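PDB 2GP4: 6-phosphogluconate dehydratase from Shewanella oneidensis, which probably dehydrates 6-phosphogluconate to 2-keto-3-deoxy-6-phosphogluconate, a step of the Entner-Doudoroff pathway, and is captured here without its iron-sulfur cluster. Local coordinates for residues W340-S344 and G439-L443; V524-G530 and V539-L545; G561-R565 and S574-S578. All blocks are in the same frame, centred on the assembly; numbering follows the deposited sequence.

Contact 1 (W340-S344 and G439-L443)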
# COMPACT_ATOMS: atom_id res chain seq x y z
N TRP A 340 13.14 -2.48 -1.64
CA TRP A 340 12.71 -2.31 -3.03
C TRP A 340 13.17 -3.41 -3.97
O TRP A 340 12.54 -3.65 -4.99
CB TRP A 340 13.09 -0.93 -3.58
CG TRP A 340 12.28 0.19 -3.00
CD1 TRP A 340 11.07 0.09 -2.36
CD2 TRP A 340 12.60 1.58 -3.02
NE1 TRP A 340 10.63 1.32 -1.98
CE2 TRP A 340 11.54 2.26 -2.37
CE3 TRP A 340 13.69 2.32 -3.51
CZ2 TRP A 340 11.54 3.65 -2.19
CZ3 TRP A 340 13.68 3.70 -3.34
CH2 TRP A 340 12.61 4.35 -2.69
N ASP A 341 14.27 -4.08 -3.64
CA ASP A 341 14.71 -5.24 -4.41
C ASP A 341 13.67 -6.36 -4.34
O ASP A 341 13.46 -7.08 -5.31
CB ASP A 341 16.06 -5.77 -3.91
CG ASP A 341 17.14 -4.71 -3.93
OD1 ASP A 341 17.43 -4.14 -2.86
OD2 ASP A 341 17.73 -4.47 -5.01
N ASP A 342 13.02 -6.50 -3.18
CA ASP A 342 11.93 -7.46 -3.03
C ASP A 342 10.77 -7.12 -3.96
O ASP A 342 10.29 -7.98 -4.67
CB ASP A 342 11.44 -7.53 -1.58
CG ASP A 342 12.56 -7.82 -0.59
OD1 ASP A 342 13.52 -8.55 -0.93
OD2 ASP A 342 12.47 -7.32 0.55
N PHE A 343 10.35 -5.85 -3.95
CA PHE A 343 9.20 -5.41 -4.74
C PHE A 343 9.44 -5.58 -6.24
O PHE A 343 8.60 -6.12 -6.96
CB PHE A 343 8.84 -3.95 -4.42
CG PHE A 343 8.05 -3.78 -3.16
CD1 PHE A 343 6.66 -3.86 -3.18
CD2 PHE A 343 8.69 -3.53 -1.95
CE1 PHE A 343 5.92 -3.70 -2.01
CE2 PHE A 343 7.96 -3.37 -0.78
CZ PHE A 343 6.57 -3.45 -0.81
N SER A 344 10.61 -5.11 -6.68
CA SER A 344 10.99 -5.08 -8.09
C SER A 344 11.13 -6.48 -8.66
O SER A 344 10.69 -6.75 -9.78
CB SER A 344 12.30 -4.29 -8.24
OG SER A 344 12.66 -4.12 -9.60
N GLY A 439 4.76 -4.36 -13.09
CA GLY A 439 5.21 -3.03 -13.52
C GLY A 439 5.90 -2.15 -12.48
O GLY A 439 6.07 -0.96 -12.70
N LEU A 440 6.28 -2.73 -11.34
CA LEU A 440 6.99 -1.98 -10.30
C LEU A 440 8.49 -2.24 -10.37
O LEU A 440 8.94 -3.32 -10.02
CB LEU A 440 6.47 -2.36 -8.91
CG LEU A 440 6.19 -1.31 -7.82
CD1 LEU A 440 6.25 -1.98 -6.46
CD2 LEU A 440 7.10 -0.09 -7.87
N LYS A 441 9.25 -1.25 -10.82
CA LYS A 441 10.70 -1.41 -10.96
C LYS A 441 11.54 -0.50 -10.07
O LYS A 441 11.18 0.66 -9.82
CB LYS A 441 11.14 -1.23 -12.43
CG LYS A 441 10.60 -2.28 -13.42
CD LYS A 441 10.63 -3.71 -12.87
CE LYS A 441 12.04 -4.27 -12.82
NZ LYS A 441 12.05 -5.61 -12.18
N LEU A 442 12.66 -1.03 -9.61
CA LEU A 442 13.65 -0.25 -8.87
C LEU A 442 14.57 0.50 -9.83
O LEU A 442 14.99 -0.05 -10.85
CB LEU A 442 14.47 -1.18 -7.97
CG LEU A 442 15.72 -0.67 -7.25
CD1 LEU A 442 15.40 0.40 -6.20
CD2 LEU A 442 16.43 -1.84 -6.62
N LEU A 443 14.87 1.75 -9.51
CA LEU A 443 15.87 2.51 -10.27
C LEU A 443 17.06 2.82 -9.36
O LEU A 443 16.88 3.29 -8.23
CB LEU A 443 15.26 3.78 -10.87
CG LEU A 443 14.07 3.61 -11.83
CD1 LEU A 443 13.35 4.94 -12.05
CD2 LEU A 443 14.45 2.98 -13.17
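Ser-344 and Leu-442 meet where helix 340-347, in the mainly helical N-terminal part of the chain, packs on strand 440-445, an outermost strand of the mixed sheet in the beta-rich C-terminal part. The two axes approach to 7.1 Å and run at 140° to each other, nearer antiparallel than crossed.

The polar bonds gather on Ser-344. Its hydroxyl OG accepts the backbone N-H of Leu-442 at 3.1 Å, and Lys-441 NZ reaches the same OG at 3.0 Å. That ammonium group also donates to Ser-344 O, approaching from above the carbonyl plane. Lys-441 starts out away from the helix; bends at chi2 and chi3 curl it back, and the tip is held by a salt bridge to Asp-348. A leucine in place of Lys-441 would probably leave Asp-348 without this positive mate and take one donor each from Ser-344 O and OG. A CA-H...O contact, from Ser-344 CA to Leu-440 O at 3.3 Å, adds a weaker link.

The carbon contacts lie around this polar centre. Leu-440 CD1 lies 3.8 Å from Phe-343 CD1, the two side chains running side by side and pointing the same way. Leu-442 forks: CD2 lies 3.3 Å from Asp-341 OD2, a carboxylate whose OD1 pairs with Arg-449, while CD1 meets the edge of the Trp-340 indole, close to the ring plane, 3.7 Å from CE3.

Contact 2 (V524-G530 and V539-L545)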
# COMPACT_ATOMS: atom_id res chain seq x y z
N VAL A 524 9.59 13.22 -22.23
CA VAL A 524 9.55 13.84 -20.91
C VAL A 524 9.49 12.81 -19.79
O VAL A 524 8.94 11.72 -19.96
CB VAL A 524 8.37 14.84 -20.77
CG1 VAL A 524 8.61 16.05 -21.64
CG2 VAL A 524 7.04 14.17 -21.10
N ALA A 525 10.04 13.17 -18.63
CA ALA A 525 9.98 12.32 -17.45
C ALA A 525 9.92 13.15 -16.17
O ALA A 525 10.30 14.32 -16.16
CB ALA A 525 11.16 11.37 -17.40
N LEU A 526 9.41 12.52 -15.11
CA LEU A 526 9.35 13.12 -13.79
C LEU A 526 10.37 12.48 -12.88
O LEU A 526 10.58 11.27 -12.93
CB LEU A 526 7.97 12.91 -13.16
CG LEU A 526 6.84 13.92 -13.33
CD1 LEU A 526 7.34 15.35 -13.16
CD2 LEU A 526 6.14 13.72 -14.64
N MSE A 527 10.98 13.30 -12.03
CA MSE A 527 11.81 12.80 -10.95
C MSE A 527 11.52 13.61 -9.69
O MSE A 527 11.65 14.83 -9.69
CB MSE A 527 13.29 12.89 -11.31
CG MSE A 527 14.19 12.09 -10.37
SE MSE A 527 16.07 12.35 -10.79
CE MSE A 527 15.92 12.02 -12.70
N THR A 528 11.10 12.92 -8.64
CA THR A 528 10.81 13.59 -7.37
C THR A 528 11.21 12.74 -6.17
O THR A 528 11.23 11.51 -6.23
CB THR A 528 9.31 14.03 -7.27
OG1 THR A 528 9.12 14.83 -6.10
CG2 THR A 528 8.36 12.82 -7.24
N ASP A 529 11.55 13.42 -5.08
CA ASP A 529 11.79 12.75 -3.80
C ASP A 529 10.47 12.51 -3.08
O ASP A 529 10.43 11.90 -2.01
CB ASP A 529 12.78 13.52 -2.92
CG ASP A 529 12.49 15.02 -2.85
OD1 ASP A 529 11.38 15.46 -3.23
OD2 ASP A 529 13.40 15.76 -2.41
N GLY A 530 9.40 12.99 -3.70
CA GLY A 530 8.05 12.78 -3.21
C GLY A 530 7.29 11.72 -3.99
O GLY A 530 7.86 10.74 -4.44
N VAL A 539 3.47 8.75 -18.34
CA VAL A 539 4.76 9.41 -18.35
C VAL A 539 5.68 8.72 -17.36
O VAL A 539 5.28 8.47 -16.22
CB VAL A 539 4.61 10.92 -18.03
CG1 VAL A 539 5.97 11.57 -17.75
CG2 VAL A 539 3.90 11.63 -19.18
N PRO A 540 6.92 8.38 -17.78
CA PRO A 540 7.85 7.74 -16.85
C PRO A 540 8.11 8.66 -15.67
O PRO A 540 8.48 9.83 -15.85
CB PRO A 540 9.13 7.57 -17.69
CG PRO A 540 8.99 8.56 -18.81
CD PRO A 540 7.53 8.58 -19.11
N ALA A 541 7.90 8.14 -14.46
CA ALA A 541 8.10 8.93 -13.25
C ALA A 541 8.96 8.19 -12.23
O ALA A 541 8.56 7.15 -11.71
CB ALA A 541 6.76 9.33 -12.66
N ALA A 542 10.15 8.72 -11.95
CA ALA A 542 10.97 8.21 -10.86
C ALA A 542 10.54 8.90 -9.58
O ALA A 542 10.68 10.11 -9.44
CB ALA A 542 12.43 8.45 -11.15
N ILE A 543 9.99 8.12 -8.64
CA ILE A 543 9.37 8.66 -7.43
C ILE A 543 10.00 8.08 -6.15
O ILE A 543 10.69 7.06 -6.20
CB ILE A 543 7.82 8.40 -7.40
CG1 ILE A 543 7.50 6.90 -7.42
CG2 ILE A 543 7.13 9.12 -8.56
CD1 ILE A 543 6.05 6.56 -7.09
N HIS A 544 9.77 8.75 -5.02
CA HIS A 544 10.34 8.32 -3.72
C HIS A 544 11.88 8.38 -3.72
O HIS A 544 12.52 7.72 -2.90
CB HIS A 544 9.86 6.91 -3.33
CG HIS A 544 8.37 6.75 -3.31
ND1 HIS A 544 7.74 5.65 -2.76
CD2 HIS A 544 7.38 7.55 -3.77
CE1 HIS A 544 6.43 5.78 -2.89
NE2 HIS A 544 6.18 6.93 -3.50
N LEU A 545 12.45 9.17 -4.63
CA LEU A 545 13.91 9.34 -4.71
C LEU A 545 14.53 9.59 -3.34
O LEU A 545 14.05 10.42 -2.56
CB LEU A 545 14.31 10.45 -5.70
CG LEU A 545 15.81 10.59 -5.95
CD1 LEU A 545 16.45 9.28 -6.43
CD2 LEU A 545 16.11 11.72 -6.94
O HOH W 1 12.43 10.54 -0.61
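Leu-526 O is approached twice from the neighbouring strand: the N-H of Ala-542 donates to it at 2.8 Å, tilted 30° from the carbonyl plane, and a weaker CA-H...O contact comes from Ala-541 CA at 3.4 Å. This is the centre of a parallel ladder between strand 524-528 and residues 541-543, whose axes diverge by just 5°. Leu-526 N donates to Pro-540 O at 2.9 Å on one side of it, and Thr-528 N to Ala-542 O at 3.0 Å on the other.

Beyond Ile-543 the second strand turns a corner. His-544 takes a positive phi of 63°, and past the ladder two bonds from consecutive residues hold the corner to the other segment: His-544 N to Gly-530 O at 2.8 Å, and Leu-545 N to Thr-528 O at 3.1 Å, the latter in the carbonyl plane on a lone pair. Thr-528 OG1 closes an ST turn by accepting from Gly-530 N, a bond consistent with a set bend before that glycine carbonyl; the same hydroxyl also bonds to Val-494 O.

On one face the CB atoms of Leu-526 and Ala-541 touch, and Leu-526 CD2 lies 3.8 Å from Val-539 CG1. On the other, Met-527, a selenomethionine, has CG anti to the backbone N and extends past the small Ala-542 to lay SE 3.9 Å from Leu-545 CD2, bending at chi3 beyond it.

Helix 511-519 packs on the Leu-526 face through Leu-514, Leu-573 of strand 572-575 meets the Met-527 face, and strands 490-494 and 448-453 extend the sheet beyond the pair.

Contact 3 (G561-R565 and S574-S578)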
# COMPACT_ATOMS: atom_id res chain seq x y z
N GLY A 561 19.46 22.15 -17.07
CA GLY A 561 20.32 21.83 -18.20
C GLY A 561 21.02 20.49 -18.07
O GLY A 561 21.23 19.81 -19.08
N ASP A 562 21.39 20.13 -16.85
CA ASP A 562 22.04 18.84 -16.58
C ASP A 562 21.29 17.71 -17.26
O ASP A 562 20.06 17.68 -17.23
CB ASP A 562 22.09 18.55 -15.08
CG ASP A 562 22.91 19.55 -14.30
OD1 ASP A 562 23.60 20.40 -14.91
OD2 ASP A 562 22.86 19.50 -13.05
N LEU A 563 22.02 16.79 -17.87
CA LEU A 563 21.40 15.60 -18.45
C LEU A 563 21.06 14.59 -17.37
O LEU A 563 21.90 14.25 -16.53
CB LEU A 563 22.30 14.96 -19.51
CG LEU A 563 22.34 15.45 -20.97
CD1 LEU A 563 20.97 15.91 -21.50
CD2 LEU A 563 23.37 16.54 -21.15
N ILE A 564 19.82 14.12 -17.39
CA ILE A 564 19.36 13.07 -16.51
C ILE A 564 18.82 11.92 -17.34
O ILE A 564 17.97 12.12 -18.22
CB ILE A 564 18.25 13.57 -15.58
CG1 ILE A 564 18.86 14.28 -14.37
CG2 ILE A 564 17.35 12.42 -15.13
CD1 ILE A 564 17.92 15.25 -13.70
N ARG A 565 19.31 10.72 -17.06
CA ARG A 565 18.85 9.53 -17.75
C ARG A 565 17.93 8.74 -16.83
O ARG A 565 18.36 8.26 -15.79
CB ARG A 565 20.05 8.66 -18.19
CG ARG A 565 19.68 7.42 -19.01
CD ARG A 565 20.88 6.50 -19.27
NE ARG A 565 21.92 7.15 -20.07
CZ ARG A 565 23.20 7.24 -19.72
NH1 ARG A 565 23.65 6.71 -18.59
NH2 ARG A 565 24.06 7.86 -20.53
N SER A 574 20.50 8.10 -13.64
CA SER A 574 21.79 8.78 -13.58
C SER A 574 21.71 10.27 -13.87
O SER A 574 21.08 10.68 -14.84
CB SER A 574 22.78 8.14 -14.55
OG SER A 574 22.99 6.77 -14.25
N LEU A 575 22.37 11.07 -13.03
CA LEU A 575 22.68 12.46 -13.35
C LEU A 575 24.01 12.48 -14.10
O LEU A 575 25.05 12.08 -13.56
CB LEU A 575 22.73 13.31 -12.09
CG LEU A 575 22.98 14.82 -12.22
CD1 LEU A 575 21.84 15.52 -12.98
CD2 LEU A 575 23.20 15.47 -10.86
N LEU A 576 23.99 12.96 -15.33
CA LEU A 576 25.14 12.86 -16.22
C LEU A 576 26.11 14.03 -16.06
O LEU A 576 26.39 14.76 -17.00
CB LEU A 576 24.69 12.71 -17.68
CG LEU A 576 24.23 11.34 -18.18
CD1 LEU A 576 23.08 10.78 -17.40
CD2 LEU A 576 23.85 11.44 -19.65
N VAL A 577 26.59 14.21 -14.83
CA VAL A 577 27.65 15.16 -14.53
C VAL A 577 28.70 14.44 -13.69
O VAL A 577 28.36 13.53 -12.92
CB VAL A 577 27.13 16.42 -13.78
CG1 VAL A 577 26.14 17.20 -14.62
CG2 VAL A 577 26.49 16.05 -12.48
N SER A 578 29.96 14.83 -13.84
CA SER A 578 31.06 14.19 -13.13
C SER A 578 31.00 14.43 -11.63
O SER A 578 30.45 15.45 -11.19
CB SER A 578 32.40 14.68 -13.68
OG SER A 578 32.52 16.08 -13.53
O HOH W 2 24.75 17.12 -18.14
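Arg-565 sets out with CG opposite its own backbone N (chi1 -177°) and runs straight until a bend at chi3 (-63°), a course that brings the guanidinium over Leu-576 of the segment 574-578. Leu-576 CD1 sits above the centre of that flat group, 4.2 Å from its plane, so the leucine packs on a face, while the nitrogens serve charge: NE pairs with Glu-465 and NH1 with Glu-572, which together probably hold the group against rotation.

The backbone evidence for an antiparallel pairing is regular at one end and modified at the other. Arg-565 and Ser-574 form a hydrogen-bonded pair, with Arg-565 N to Ser-574 O at 2.8 Å and Ser-574 N to Arg-565 O at 3.0 Å. Two residues along, Leu-576 N still donates to Leu-563 O at 2.7 Å, but the return bond is replaced by a water that accepts from Leu-563 N at 2.8 Å and donates to Leu-576 O. Leu-576 is the centre of an inverse gamma turn, closed by a weak bond from Val-577 N to Leu-575 O; at this turn Leu-576 O stands 4.9 Å from Leu-563 N, and the water spans the gap between the two atoms.

Between these levels lies the non-hydrogen-bonded pair Ile-564 and Leu-575. Their side chains share the buried face, Leu-575 CD1 lying 3.5 Å from Ile-564 CG1 and 3.7 Å from Asp-562 CB. The carboxylate of Asp-562 is directed to a salt bridge with Arg-585, while Val-577 CG1 rests beside its CG.

These features describe the open end of a beta hairpin, strands 563-567 and 572-575, whose second strand is outermost in the C-terminal sheet and leads, through Ser-578 as N-cap, into helix 579-584.

All three contacts reach one mixed sheet. Contact 2 joins two inner strands and is almost wholly buried, and main-chain bonds with aliphatic packing carry it. Contacts 1 and 3 involve the outermost strands and are partly buried; both add charged side chains, but contact 1 binds its strand to a helix through a serine and a lysine, whereas contact 3 is a hairpin pairing in which one backbone link runs through a water. Contact 1 touches contact 2 where Trp-340 CH2 lies 3.4 Å from His-544 O. Contacts 1 and 3, at opposite ends of the strand order, still approach to about 7 Å between nearest atoms, consistent with a strongly curled sheet.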